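Local coordinates for protein EIAV protease (Equine infectious anemia virus, PDB 1FMB) that probably cleaves the viral polyprotein as a dimeric retroviral aspartic protease, here bound to the peptide-like inhibitor HBY-793, at residues A[36-41]-A[63-68]; A[46-51]-A[77-82]. The protein carries 1 engineered substitution. One frame throughout, in Å; residues are numbered along the deposited sequence.

How the contacts relate
The two contacts share one region of the sheet in this retroviral protease, their centres about 8 Å apart. Their segments alternate along the chain: 36-41, 46-51, 63-68, then 77-82. Strand 58-71 supplies one side of contact 1 and lies between the two strands of contact 2, pairing antiparallel with strand 48-49 and with strand 74-83. Contact 1 packs helix 35-40 on this strand, whereas contact 2 reaches across it. S64 N to Y48 O and F63 O to V82 N are probable hydrogen bonds joining the two. In the chain between strands 48-49 and 58-71, G52 to V56 line the inhibitor pocket; the side chains of F63 and R79 are themselves about 13 and 12 Å from the inhibitor.

Contact 1 (A[36-41]-A[63-68]); sequences AHYNRL and FSTPVT
Y38 of helix 35-40 faces T65 of strand 58-71, their CA atoms 9.0 Å apart; this is the nearest backbone approach, and no hydrogen bond crosses between the segments. Helix and sheet are instead joined by side chains, in a retroviral aspartic protease fold where this short helix sits against the sheet. With CG anti to the backbone N (chi1 168°), Y38 extends its ring from the helix toward the strand. F63 meets one face of that ring edge-on: the pair is T-shaped, with centroids 5.2 Å apart and planes at 81°. The leading edge of the phenyl group is made by CE1 and CZ, of which F63 CZ lies 3.9 Å from Y38 CE2. T65 comes from another direction, at the rim of the tyrosine. Its OG1 lies near the ring plane, 3.6 Å from Y38 CE1, while its methyl CG2 is 3.9 Å from both Y38 CD1 and CE1. K47 makes a cation-pi contact with F63, so the chain following the helix closes in on the same cluster. The contact holds Y38 by van der Waals and aromatic packing, F63 at one face and T65 at an edge, with K47 and V82 adding to the surround. Because T65 OG1 is hydrogen-bonded to the backbone O of R46, its approach to the tyrosine edge is a van der Waals contact and not a polar one.

Contact 2 (A[46-51]-A[77-82]); sequences RKYQGT and KTRMLV
Y48 on strand 48-49 and R79 on strand 74-83 meet although their strands are not neighbours, since strand 58-71 runs between them and pairs antiparallel with each. The result is a cation-pi stack on the surface of the retroviral protease sheet, close to where the chain enters the flap. The guanidinium of R79 lies nearly flat on the tyrosine ring, with planes 15° apart and centres separated by 3.9 Å. It is displaced from the middle of the ring: R79 CZ stands 34° off the ring normal and comes within 3.4 Å of Y48 CD2. R79 NH2 stands over the ring face, 3.6 Å above its plane. NE lies outside the CD2–CE2 edge, 3.5 Å from Y48 CD2, whereas NH1 reaches back to Y48 CB at 3.7 Å. Bends at chi2 and chi3 turn the arginine chain, which crosses the tyrosine at about a right angle, and bring its planar end nearly parallel to the ring. Beside the stack, at the end near Y48 CB, is S64 of the intervening strand, joined to Y48 by backbone hydrogen bonding. R79 NH1 also makes a weak hydrogen bond to S64 OG, which sits off the guanidinium plane, on the tyrosine side.

Contact 1 (A[36-41]-A[63-68])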
loop_
_atom_site.group_PDB
_atom_site.type_symbol
_atom_site.label_atom_id
_atom_site.label_comp_id
_atom_site.label_asym_id
_atom_site.label_seq_id
_atom_site.Cartn_x
_atom_site.Cartn_y
_atom_site.Cartn_z
ATOM N N ALA A 36 11.495 15.171 4.526
ATOM C CA ALA A 36 11.600 16.342 3.657
ATOM C C ALA A 36 10.274 17.099 3.821
ATOM O O ALA A 36 10.338 18.315 3.978
ATOM C CB ALA A 36 11.769 16.055 2.179
ATOM N N HIS A 37 9.122 16.408 3.878
ATOM C CA HIS A 37 7.849 17.091 4.094
ATOM C C HIS A 37 7.741 17.677 5.501
ATOM O O HIS A 37 7.252 18.805 5.636
ATOM C CB HIS A 37 6.658 16.166 3.810
ATOM C CG HIS A 37 6.407 16.046 2.345
ATOM N ND1 HIS A 37 5.481 15.170 1.804
ATOM C CD2 HIS A 37 7.042 16.596 1.276
ATOM C CE1 HIS A 37 5.452 15.294 0.496
ATOM N NE2 HIS A 37 6.400 16.154 0.129
ATOM N N TYR A 38 8.206 16.990 6.546
ATOM C CA TYR A 38 8.174 17.422 7.939
ATOM C C TYR A 38 8.966 18.727 8.043
ATOM O O TYR A 38 8.537 19.729 8.644
ATOM C CB TYR A 38 8.671 16.275 8.827
ATOM C CG TYR A 38 8.925 16.758 10.235
ATOM C CD1 TYR A 38 7.884 16.783 11.146
ATOM C CD2 TYR A 38 10.218 17.136 10.619
ATOM C CE1 TYR A 38 8.111 17.285 12.419
ATOM C CE2 TYR A 38 10.435 17.618 11.897
ATOM C CZ TYR A 38 9.392 17.664 12.785
ATOM O OH TYR A 38 9.538 18.135 14.070
ATOM N N ASN A 39 10.095 18.797 7.354
ATOM C CA ASN A 39 10.947 19.992 7.351
ATOM C C ASN A 39 10.357 21.182 6.626
ATOM O O ASN A 39 10.792 22.315 6.805
ATOM C CB ASN A 39 12.296 19.699 6.695
ATOM C CG ASN A 39 13.111 18.761 7.573
ATOM O OD1 ASN A 39 14.008 18.088 7.058
ATOM N ND2 ASN A 39 12.893 18.664 8.863
ATOM N N ARG A 40 9.368 20.968 5.779
ATOM C CA ARG A 40 8.706 22.013 5.022
ATOM C C ARG A 40 7.388 22.446 5.658
ATOM O O ARG A 40 6.793 23.393 5.145
ATOM C CB ARG A 40 8.299 21.437 3.649
ATOM C CG ARG A 40 9.216 21.657 2.466
ATOM C CD ARG A 40 8.836 20.727 1.311
ATOM N NE ARG A 40 7.520 20.955 0.730
ATOM C CZ ARG A 40 7.064 20.353 -0.365
ATOM N NH1 ARG A 40 7.798 19.492 -1.075
ATOM N NH2 ARG A 40 5.856 20.608 -0.839
ATOM N N LEU A 41 6.896 21.784 6.718
ATOM C CA LEU A 41 5.636 22.179 7.316
ATOM C C LEU A 41 5.727 23.605 7.845
ATOM O O LEU A 41 6.742 24.007 8.420
ATOM C CB LEU A 41 5.273 21.210 8.451
ATOM C CG LEU A 41 5.025 19.746 8.064
ATOM C CD1 LEU A 41 4.634 18.997 9.325
ATOM C CD2 LEU A 41 3.924 19.488 7.016
ATOM N N PHE A 63 10.030 8.649 13.969
ATOM C CA PHE A 63 9.705 9.418 15.173
ATOM C C PHE A 63 8.221 9.794 14.942
ATOM O O PHE A 63 7.824 9.688 13.780
ATOM C CB PHE A 63 10.435 10.665 15.498
ATOM C CG PHE A 63 10.574 11.759 14.527
ATOM C CD1 PHE A 63 9.636 12.778 14.468
ATOM C CD2 PHE A 63 11.694 11.768 13.719
ATOM C CE1 PHE A 63 9.854 13.821 13.580
ATOM C CE2 PHE A 63 11.893 12.802 12.806
ATOM C CZ PHE A 63 10.961 13.824 12.751
ATOM N N SER A 64 7.453 10.102 15.950
ATOM C CA SER A 64 6.055 10.495 15.724
ATOM C C SER A 64 5.966 12.010 16.008
ATOM O O SER A 64 6.743 12.581 16.785
ATOM C CB SER A 64 5.032 9.670 16.444
ATOM O OG SER A 64 5.066 9.829 17.815
ATOM N N THR A 65 4.932 12.634 15.441
ATOM C CA THR A 65 4.755 14.102 15.624
ATOM C C THR A 65 3.294 14.459 15.505
ATOM O O THR A 65 2.589 13.839 14.703
ATOM C CB THR A 65 5.627 14.832 14.595
ATOM O OG1 THR A 65 5.758 16.227 14.938
ATOM C CG2 THR A 65 5.163 14.791 13.126
ATOM N N PRO A 66 2.759 15.408 16.260
ATOM C CA PRO A 66 1.348 15.789 16.243
ATOM C C PRO A 66 1.060 16.643 15.024
ATOM O O PRO A 66 1.852 17.494 14.563
ATOM C CB PRO A 66 1.070 16.502 17.598
ATOM C CG PRO A 66 2.426 16.863 18.122
ATOM C CD PRO A 66 3.475 16.191 17.277
ATOM N N VAL A 67 -0.075 16.326 14.364
ATOM C CA VAL A 67 -0.427 17.053 13.169
ATOM C C VAL A 67 -1.951 17.282 13.160
ATOM O O VAL A 67 -2.716 16.686 13.882
ATOM C CB VAL A 67 -0.104 16.373 11.800
ATOM C CG1 VAL A 67 1.388 16.107 11.524
ATOM C CG2 VAL A 67 -0.873 15.052 11.637
ATOM N N THR A 68 -2.369 18.283 12.422
ATOM C CA THR A 68 -3.743 18.617 12.120
ATOM C C THR A 68 -3.848 18.451 10.586
ATOM O O THR A 68 -3.163 19.039 9.726
ATOM C CB THR A 68 -4.111 20.085 12.409
ATOM O OG1 THR A 68 -4.069 20.108 13.840
ATOM C CG2 THR A 68 -5.577 20.209 12.021
#

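Contact 2 (A[46-51]-A[77-82])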
loop_
_atom_site.group_PDB
_atom_site.type_symbol
_atom_site.label_atom_id
_atom_site.label_comp_id
_atom_site.label_asym_id
_atom_site.label_seq_id
_atom_site.Cartn_x
_atom_site.Cartn_y
_atom_site.Cartn_z
ATOM N N ARG A 46 6.192 18.788 18.672
ATOM C CA ARG A 46 7.323 18.028 19.161
ATOM C C ARG A 46 7.472 16.731 18.376
ATOM O O ARG A 46 6.664 16.283 17.563
ATOM C CB ARG A 46 7.212 17.857 20.658
ATOM N N LYS A 47 8.634 16.137 18.598
ATOM C CA LYS A 47 9.018 14.870 17.949
ATOM C C LYS A 47 9.102 13.853 19.080
ATOM O O LYS A 47 9.777 14.073 20.106
ATOM C CB LYS A 47 10.293 15.351 17.314
ATOM C CG LYS A 47 11.073 14.921 16.123
ATOM C CD LYS A 47 12.344 15.740 15.957
ATOM C CE LYS A 47 13.324 15.133 14.966
ATOM N NZ LYS A 47 14.202 14.067 15.530
ATOM N N TYR A 48 8.400 12.742 19.050
ATOM C CA TYR A 48 8.396 11.676 20.042
ATOM C C TYR A 48 9.101 10.479 19.390
ATOM O O TYR A 48 8.793 10.177 18.247
ATOM C CB TYR A 48 6.993 11.212 20.404
ATOM C CG TYR A 48 6.262 12.436 20.933
ATOM C CD1 TYR A 48 6.517 12.811 22.255
ATOM C CD2 TYR A 48 5.395 13.195 20.164
ATOM C CE1 TYR A 48 5.884 13.919 22.799
ATOM C CE2 TYR A 48 4.763 14.302 20.710
ATOM C CZ TYR A 48 5.010 14.666 22.021
ATOM O OH TYR A 48 4.398 15.767 22.600
ATOM N N GLN A 49 10.060 9.884 20.087
ATOM C CA GLN A 49 10.826 8.779 19.510
ATOM C C GLN A 49 9.868 7.636 19.209
ATOM O O GLN A 49 8.938 7.424 19.989
ATOM C CB GLN A 49 11.928 8.357 20.489
ATOM C CG GLN A 49 12.821 7.211 20.086
ATOM C CD GLN A 49 13.979 7.454 19.149
ATOM O OE1 GLN A 49 15.132 7.623 19.577
ATOM N NE2 GLN A 49 13.667 7.450 17.852
ATOM N N GLY A 50 10.073 6.900 18.121
ATOM C CA GLY A 50 9.143 5.804 17.794
ATOM C C GLY A 50 9.949 4.516 17.643
ATOM O O GLY A 50 11.153 4.545 17.893
ATOM N N THR A 51 9.308 3.420 17.282
ATOM C CA THR A 51 9.968 2.110 17.143
ATOM C C THR A 51 9.848 1.449 15.758
ATOM O O THR A 51 9.760 0.225 15.622
ATOM C CB THR A 51 9.262 1.024 17.967
ATOM O OG1 THR A 51 7.859 1.032 17.599
ATOM C CG2 THR A 51 9.483 1.319 19.453
ATOM N N LYS A 77 -7.067 15.632 14.101
ATOM C CA LYS A 77 -5.911 15.976 14.938
ATOM C C LYS A 77 -5.362 14.608 15.335
ATOM O O LYS A 77 -6.070 13.798 15.963
ATOM C CB LYS A 77 -6.394 16.639 16.212
ATOM C CG LYS A 77 -5.928 17.998 16.625
ATOM C CD LYS A 77 -7.011 18.948 16.098
ATOM C CE LYS A 77 -6.924 20.340 16.707
ATOM N NZ LYS A 77 -5.648 21.064 16.407
ATOM N N THR A 78 -4.148 14.298 14.913
ATOM C CA THR A 78 -3.621 12.987 15.268
ATOM C C THR A 78 -2.103 13.014 15.261
ATOM O O THR A 78 -1.535 14.110 15.276
ATOM C CB THR A 78 -4.195 11.991 14.239
ATOM O OG1 THR A 78 -3.819 10.678 14.670
ATOM C CG2 THR A 78 -3.719 12.306 12.833
ATOM N N ARG A 79 -1.440 11.868 15.358
ATOM C CA ARG A 79 -0.011 11.800 15.310
ATOM C C ARG A 79 0.343 11.084 14.000
ATOM O O ARG A 79 -0.418 10.201 13.564
ATOM C CB ARG A 79 0.649 11.039 16.441
ATOM C CG ARG A 79 0.816 11.984 17.629
ATOM C CD ARG A 79 2.212 11.813 18.189
ATOM N NE ARG A 79 2.209 11.923 19.640
ATOM C CZ ARG A 79 2.851 11.018 20.389
ATOM N NH1 ARG A 79 3.498 9.971 19.888
ATOM N NH2 ARG A 79 2.811 11.173 21.710
ATOM N N MET A 80 1.435 11.456 13.347
ATOM C CA MET A 80 1.855 10.808 12.132
ATOM C C MET A 80 3.321 10.401 12.369
ATOM O O MET A 80 4.016 11.129 13.081
ATOM C CB MET A 80 1.934 11.769 10.942
ATOM C CG MET A 80 0.639 11.747 10.151
ATOM S SD MET A 80 0.692 12.812 8.707
ATOM C CE MET A 80 1.203 11.805 7.302
ATOM N N LEU A 81 3.732 9.283 11.798
ATOM C CA LEU A 81 5.149 8.934 11.939
ATOM C C LEU A 81 5.945 9.737 10.923
ATOM O O LEU A 81 5.389 10.276 9.920
ATOM C CB LEU A 81 5.357 7.446 11.595
ATOM C CG LEU A 81 4.511 6.506 12.473
ATOM C CD1 LEU A 81 4.788 5.056 12.110
ATOM C CD2 LEU A 81 4.830 6.769 13.939
ATOM N N VAL A 82 7.239 9.946 11.119
ATOM C CA VAL A 82 8.131 10.661 10.181
ATOM C C VAL A 82 9.292 9.709 9.822
ATOM O O VAL A 82 9.897 9.077 10.714
ATOM C CB VAL A 82 8.668 11.965 10.779
ATOM C CG1 VAL A 82 9.526 12.621 9.722
ATOM C CG2 VAL A 82 7.515 12.850 11.263
#